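Local coordinates for Low molecular weight heat shock protein (Xanthomonas axonopodis pv. citri, PDB 3GT6) that probably acts as a small heat shock protein chaperone, binding unfolding proteins and holding them in a soluble state during stress, at residues 16-21 / 94-99; 10-15 / 71-76. All coordinates share one frame; numbering follows the deposited sequence.

Interaction 1 (16-21 / 94-99)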
loop_
_atom_site.group_PDB
_atom_site.type_symbol
_atom_site.label_atom_id
_atom_site.label_comp_id
_atom_site.label_asym_id
_atom_site.label_seq_id
_atom_site.Cartn_x
_atom_site.Cartn_y
_atom_site.Cartn_z
ATOM N N VAL A 16 -19.407 -3.562 -17.385
ATOM C CA VAL A 16 -20.088 -3.826 -18.648
ATOM C C VAL A 16 -19.108 -3.626 -19.748
ATOM O O VAL A 16 -18.989 -4.484 -20.631
ATOM C CB VAL A 16 -21.350 -2.914 -18.910
ATOM C CG1 VAL A 16 -22.046 -3.352 -20.234
ATOM C CG2 VAL A 16 -22.342 -3.008 -17.774
ATOM N N ASN A 17 -18.356 -2.525 -19.716
ATOM C CA ASN A 17 -17.542 -2.265 -20.903
ATOM C C ASN A 17 -16.049 -2.141 -20.609
ATOM O O ASN A 17 -15.268 -1.759 -21.477
ATOM C CB ASN A 17 -18.097 -1.038 -21.650
ATOM C CG ASN A 17 -18.060 0.205 -20.776
ATOM O OD1 ASN A 17 -17.353 0.224 -19.734
ATOM N ND2 ASN A 17 -18.813 1.236 -21.150
ATOM N N HIS A 18 -15.636 -2.495 -19.393
ATOM C CA HIS A 18 -14.232 -2.388 -19.112
ATOM C C HIS A 18 -13.869 -3.241 -17.926
ATOM O O HIS A 18 -14.737 -3.695 -17.173
ATOM C CB HIS A 18 -13.851 -0.887 -18.901
ATOM C CG HIS A 18 -14.428 -0.295 -17.657
ATOM N ND1 HIS A 18 -15.723 0.171 -17.577
ATOM C CD2 HIS A 18 -13.879 -0.085 -16.431
ATOM C CE1 HIS A 18 -15.953 0.636 -16.363
ATOM N NE2 HIS A 18 -14.842 0.512 -15.658
ATOM N N PHE A 19 -12.576 -3.467 -17.767
ATOM C CA PHE A 19 -12.113 -4.077 -16.567
ATOM C C PHE A 19 -11.378 -3.031 -15.797
ATOM O O PHE A 19 -10.813 -2.108 -16.366
ATOM C CB PHE A 19 -11.145 -5.220 -16.864
ATOM C CG PHE A 19 -11.770 -6.366 -17.565
ATOM C CD1 PHE A 19 -12.172 -7.496 -16.833
ATOM C CD2 PHE A 19 -11.969 -6.334 -18.964
ATOM C CE1 PHE A 19 -12.746 -8.612 -17.501
ATOM C CE2 PHE A 19 -12.530 -7.408 -19.618
ATOM C CZ PHE A 19 -12.936 -8.576 -18.885
ATOM N N VAL A 20 -11.332 -3.219 -14.486
ATOM C CA VAL A 20 -10.468 -2.422 -13.641
ATOM C C VAL A 20 -9.770 -3.386 -12.705
ATOM O O VAL A 20 -10.425 -4.257 -12.111
ATOM C CB VAL A 20 -11.246 -1.483 -12.755
ATOM C CG1 VAL A 20 -10.254 -0.478 -12.183
ATOM C CG2 VAL A 20 -12.223 -0.675 -13.560
ATOM N N LEU A 21 -8.465 -3.220 -12.589
ATOM C CA LEU A 21 -7.680 -3.891 -11.559
ATOM C C LEU A 21 -7.197 -2.815 -10.661
ATOM O O LEU A 21 -6.778 -1.753 -11.087
ATOM C CB LEU A 21 -6.481 -4.683 -12.111
ATOM C CG LEU A 21 -6.744 -5.768 -13.129
ATOM C CD1 LEU A 21 -6.965 -5.126 -14.502
ATOM C CD2 LEU A 21 -5.572 -6.734 -13.184
ATOM N N GLU A 94 -4.405 1.720 -10.469
ATOM C CA GLU A 94 -5.654 1.408 -11.023
ATOM C C GLU A 94 -5.446 1.197 -12.498
ATOM O O GLU A 94 -5.004 2.094 -13.221
ATOM C CB GLU A 94 -6.620 2.580 -10.798
ATOM C CG GLU A 94 -7.938 2.191 -11.304
ATOM C CD GLU A 94 -9.007 3.224 -11.029
ATOM O OE1 GLU A 94 -9.091 3.733 -9.892
ATOM O OE2 GLU A 94 -9.734 3.502 -11.975
ATOM N N ILE A 95 -5.703 -0.021 -12.950
ATOM C CA ILE A 95 -5.469 -0.356 -14.321
ATOM C C ILE A 95 -6.834 -0.554 -14.968
ATOM O O ILE A 95 -7.615 -1.355 -14.507
ATOM C CB ILE A 95 -4.751 -1.679 -14.397
ATOM C CG1 ILE A 95 -3.436 -1.553 -13.641
ATOM C CG2 ILE A 95 -4.630 -2.123 -15.851
ATOM C CD1 ILE A 95 -2.770 -2.891 -13.364
ATOM N N ARG A 96 -7.095 0.167 -16.043
ATOM C CA ARG A 96 -8.376 0.163 -16.675
ATOM C C ARG A 96 -8.193 -0.372 -18.051
ATOM O O ARG A 96 -7.251 -0.001 -18.739
ATOM C CB ARG A 96 -8.911 1.588 -16.697
ATOM C CG ARG A 96 -9.089 2.181 -15.293
ATOM C CD ARG A 96 -9.573 3.648 -15.387
ATOM N NE ARG A 96 -11.001 3.676 -15.783
ATOM C CZ ARG A 96 -12.056 3.398 -14.991
ATOM N NH1 ARG A 96 -11.900 3.136 -13.715
ATOM N NH2 ARG A 96 -13.303 3.452 -15.488
ATOM N N ILE A 97 -9.034 -1.320 -18.431
ATOM C CA ILE A 97 -8.892 -1.979 -19.707
ATOM C C ILE A 97 -10.295 -2.055 -20.313
ATOM O O ILE A 97 -11.159 -2.729 -19.800
ATOM C CB ILE A 97 -8.389 -3.342 -19.545
ATOM C CG1 ILE A 97 -7.200 -3.333 -18.566
ATOM C CG2 ILE A 97 -8.028 -3.830 -20.878
ATOM C CD1 ILE A 97 -6.577 -4.687 -18.338
ATOM N N PRO A 98 -10.537 -1.334 -21.396
ATOM C CA PRO A 98 -11.841 -1.476 -22.045
ATOM C C PRO A 98 -11.995 -2.859 -22.608
ATOM O O PRO A 98 -11.027 -3.569 -22.868
ATOM C CB PRO A 98 -11.779 -0.513 -23.207
ATOM C CG PRO A 98 -10.364 -0.126 -23.390
ATOM C CD PRO A 98 -9.551 -0.638 -22.232
ATOM N N LYS A 99 -13.241 -3.263 -22.740
ATOM C CA LYS A 99 -13.519 -4.485 -23.490
ATOM C C LYS A 99 -13.593 -4.197 -24.973
ATOM O O LYS A 99 -14.045 -3.117 -25.382
ATOM C CB LYS A 99 -14.820 -5.055 -23.044
ATOM C CG LYS A 99 -14.854 -5.452 -21.649
ATOM C CD LYS A 99 -16.238 -6.046 -21.422
ATOM C CE LYS A 99 -16.288 -6.577 -20.072
ATOM N NZ LYS A 99 -17.580 -7.196 -19.905
HETATM O O HOH W 1 -15.356 -0.953 -24.407
#
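Phe19 and Ile97 face each other as a hydrogen-bonded antiparallel pair, with Phe19 N 2.6 Å from Ile97 O. Leu21 and Ile95 repeat the pattern, bonded in both directions. Past the ladder, Lys99 N gives a nearly straight bond to Asn17 O (2.8 Å, 176°). One water also bridges Asn17 O and Lys99 O.

The Lys99 chain is extended and runs back along 16-17. Its CG lies 3.7 Å from Phe19 CE2, and its NZ bonds Val16 O at 3.1 Å from above the carbonyl plane. Glu14 salt-bridges that ammonium.

His18 CD2 lies over one face of the Arg96 guanidinium, the planes 38° apart. His18 NE2 and Arg96 NH2 approach to 3.3 Å, at too poor an angle for a hydrogen bond. Neighbours position both groups. His18 ND1 bonds Asn17 OD1 in the ring plane at 2.7 Å, and Arg96 NH1 makes a salt bridge to Glu94 OE2 at 2.8 Å.

On the other sheet face, Phe19, Leu21, Ile95 and Ile97 line the inside of the alpha-crystallin beta-sandwich, with Leu21 CD1 3.9 Å from Ile97 CD1. This face packs on Leu42 and Ile44 of strand 41-48. In their sheet, strands 18-24 and 92-98 lie between strands 10-14 and 85-89.

Interaction 2 (10-15 / 71-76)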
loop_
_atom_site.group_PDB
_atom_site.type_symbol
_atom_site.label_atom_id
_atom_site.label_comp_id
_atom_site.label_asym_id
_atom_site.label_seq_id
_atom_site.Cartn_x
_atom_site.Cartn_y
_atom_site.Cartn_z
ATOM N N VAL A 10 -4.546 -7.472 -5.272
ATOM C CA VAL A 10 -5.199 -6.879 -6.400
ATOM C C VAL A 10 -6.680 -7.268 -6.363
ATOM O O VAL A 10 -6.965 -8.444 -6.199
ATOM C CB VAL A 10 -4.568 -7.461 -7.672
ATOM C CG1 VAL A 10 -5.160 -6.872 -8.864
ATOM C CG2 VAL A 10 -3.019 -7.129 -7.633
ATOM N N ASP A 11 -7.586 -6.306 -6.592
ATOM C CA ASP A 11 -8.967 -6.621 -6.842
ATOM C C ASP A 11 -9.177 -6.466 -8.308
ATOM O O ASP A 11 -8.529 -5.615 -8.955
ATOM C CB ASP A 11 -9.859 -5.593 -6.167
ATOM C CG ASP A 11 -9.763 -5.643 -4.688
ATOM O OD1 ASP A 11 -9.257 -6.667 -4.173
ATOM O OD2 ASP A 11 -10.122 -4.626 -4.054
ATOM N N ILE A 12 -10.042 -7.297 -8.881
ATOM C CA ILE A 12 -10.255 -7.158 -10.292
ATOM C C ILE A 12 -11.767 -7.116 -10.470
ATOM O O ILE A 12 -12.480 -7.933 -9.907
ATOM C CB ILE A 12 -9.686 -8.333 -11.018
ATOM C CG1 ILE A 12 -8.184 -8.402 -10.771
ATOM C CG2 ILE A 12 -9.975 -8.220 -12.598
ATOM C CD1 ILE A 12 -7.602 -9.721 -11.352
ATOM N N LYS A 13 -12.235 -6.199 -11.288
ATOM C CA LYS A 13 -13.627 -6.011 -11.512
ATOM C C LYS A 13 -13.847 -6.047 -13.019
ATOM O O LYS A 13 -13.040 -5.530 -13.801
ATOM C CB LYS A 13 -13.967 -4.622 -10.969
ATOM C CG LYS A 13 -15.310 -4.089 -11.319
ATOM C CD LYS A 13 -15.648 -2.702 -10.746
ATOM C CE LYS A 13 -14.960 -1.594 -11.503
ATOM N NZ LYS A 13 -15.476 -0.268 -11.079
ATOM N N GLU A 14 -14.936 -6.668 -13.439
ATOM C CA GLU A 14 -15.314 -6.620 -14.827
ATOM C C GLU A 14 -16.592 -5.836 -14.876
ATOM O O GLU A 14 -17.594 -6.231 -14.300
ATOM C CB GLU A 14 -15.609 -8.025 -15.336
ATOM C CG GLU A 14 -16.067 -7.916 -16.800
ATOM C CD GLU A 14 -16.286 -9.254 -17.464
ATOM O OE1 GLU A 14 -15.810 -10.271 -16.952
ATOM O OE2 GLU A 14 -16.927 -9.272 -18.517
ATOM N N GLU A 15 -16.547 -4.691 -15.515
ATOM C CA GLU A 15 -17.729 -3.888 -15.686
ATOM C C GLU A 15 -18.310 -4.236 -17.052
ATOM O O GLU A 15 -17.743 -5.088 -17.808
ATOM C CB GLU A 15 -17.372 -2.413 -15.636
ATOM C CG GLU A 15 -17.193 -1.904 -14.250
ATOM C CD GLU A 15 -18.533 -1.798 -13.573
ATOM O OE1 GLU A 15 -19.551 -1.804 -14.311
ATOM O OE2 GLU A 15 -18.565 -1.715 -12.330
ATOM N N ARG A 71 2.435 -9.933 -10.595
ATOM C CA ARG A 71 1.094 -10.423 -10.457
ATOM C C ARG A 71 0.636 -10.708 -11.855
ATOM O O ARG A 71 0.886 -9.918 -12.763
ATOM C CB ARG A 71 0.241 -9.287 -9.857
ATOM C CG ARG A 71 0.709 -8.885 -8.527
ATOM C CD ARG A 71 0.836 -10.081 -7.554
ATOM N NE ARG A 71 -0.442 -10.273 -6.933
ATOM C CZ ARG A 71 -1.292 -11.269 -7.183
ATOM N NH1 ARG A 71 -2.460 -11.290 -6.550
ATOM N NH2 ARG A 71 -0.972 -12.214 -8.033
ATOM N N ARG A 72 -0.018 -11.831 -12.062
ATOM C CA ARG A 72 -0.556 -12.144 -13.359
ATOM C C ARG A 72 -2.033 -12.555 -13.242
ATOM O O ARG A 72 -2.413 -13.293 -12.331
ATOM C CB ARG A 72 0.198 -13.365 -13.931
ATOM C CG ARG A 72 1.683 -13.091 -14.291
ATOM C CD ARG A 72 2.513 -14.414 -14.448
ATOM N NE ARG A 72 2.369 -14.975 -15.757
ATOM C CZ ARG A 72 2.823 -14.393 -16.875
ATOM N NH1 ARG A 72 3.466 -13.208 -16.836
ATOM N NH2 ARG A 72 2.608 -14.979 -18.053
ATOM N N PHE A 73 -2.857 -12.146 -14.193
ATOM C CA PHE A 73 -4.233 -12.549 -14.153
ATOM C C PHE A 73 -4.587 -12.912 -15.584
ATOM O O PHE A 73 -4.140 -12.245 -16.503
ATOM C CB PHE A 73 -5.050 -11.379 -13.661
ATOM C CG PHE A 73 -4.601 -10.914 -12.311
ATOM C CD1 PHE A 73 -4.878 -11.676 -11.185
ATOM C CD2 PHE A 73 -3.791 -9.789 -12.177
ATOM C CE1 PHE A 73 -4.408 -11.304 -9.913
ATOM C CE2 PHE A 73 -3.305 -9.434 -10.913
ATOM C CZ PHE A 73 -3.652 -10.202 -9.781
ATOM N N ALA A 74 -5.369 -13.979 -15.753
ATOM C CA ALA A 74 -5.673 -14.455 -17.051
ATOM C C ALA A 74 -7.006 -13.790 -17.316
ATOM O O ALA A 74 -8.062 -14.277 -16.905
ATOM C CB ALA A 74 -5.779 -15.999 -17.012
ATOM N N LEU A 75 -6.978 -12.627 -17.943
ATOM C CA LEU A 75 -8.183 -11.880 -18.119
ATOM C C LEU A 75 -8.979 -12.488 -19.300
ATOM O O LEU A 75 -8.404 -13.148 -20.152
ATOM C CB LEU A 75 -7.881 -10.430 -18.440
ATOM C CG LEU A 75 -7.313 -9.659 -17.229
ATOM C CD1 LEU A 75 -7.300 -8.205 -17.620
ATOM C CD2 LEU A 75 -8.275 -9.896 -16.118
ATOM N N PRO A 76 -10.284 -12.261 -19.344
ATOM C CA PRO A 76 -11.065 -12.801 -20.495
ATOM C C PRO A 76 -10.617 -12.171 -21.808
ATOM O O PRO A 76 -10.003 -11.082 -21.793
ATOM C CB PRO A 76 -12.519 -12.375 -20.184
ATOM C CG PRO A 76 -12.525 -12.148 -18.666
ATOM C CD PRO A 76 -11.124 -11.537 -18.376
#
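This is face-to-face packing between the two sheets of the alpha-crystallin beta-sandwich. Val10 and Ile12 of strand 10-14 meet Phe73 of strand 67-74 across the inside of the sandwich. The strand segments run in nearly the same direction, 21° apart, with axes 10.0 Å apart at closest approach. That is sandwich spacing, and side chains alone make the contact. Each strand is outermost in its sheet within this chain, so the contact closes one margin of the sandwich.

The Phe73 ring is the centre of the contact. Val10 points at it head-on from the facing sheet and sets its branched end against the far end of the ring, with CB 3.6 Å from Phe73 CZ. Arg71 lies beside the ring, with NE 4.1 Å from Val10 CG2, and sets one guanidinium face against Phe73 CZ near the rim of the group. The Arg71 chain is bent at its second and third torsions, which folds the group back to the ring. Arg71 NE bonds Pro8 O, and NH1 makes a salt bridge with Glu63 of the second subunit.

Toward the other end the packing thins, and Ile12 CG2 approaches Leu75 CD2 at 4.3 Å. Ile12 and Lys13 also pair in an antiparallel ladder with a strand of the second subunit, so this margin is part of the dimer interface.

Ile12 CG1 stands opposite its carbonyl carbon (chi1 -61°) and carries CD1 over one face of the Phe73 ring. There CD1 makes a CH-pi contact 3.6 Å from the ring centroid, 25° off the ring normal.

From the N terminus the chain first lays down 10-15, the first segment of interaction 2. It turns directly into 16-21, the first segment of interaction 1. The partner 71-76 comes much later and closes the first long loop from one sheet to the other. The partner 94-99 follows and closes the second loop within one sheet. The two loops therefore cross rather than nest. Interaction 1 joins neighbouring strands edge to edge, while interaction 2 joins the two layers. They meet where Lys99 NZ bridges to Glu14 OE2 at 2.6 Å and where Phe19 packs on Pro76. A probable backbone hydrogen bond from Lys13 N to Val20 O also links them.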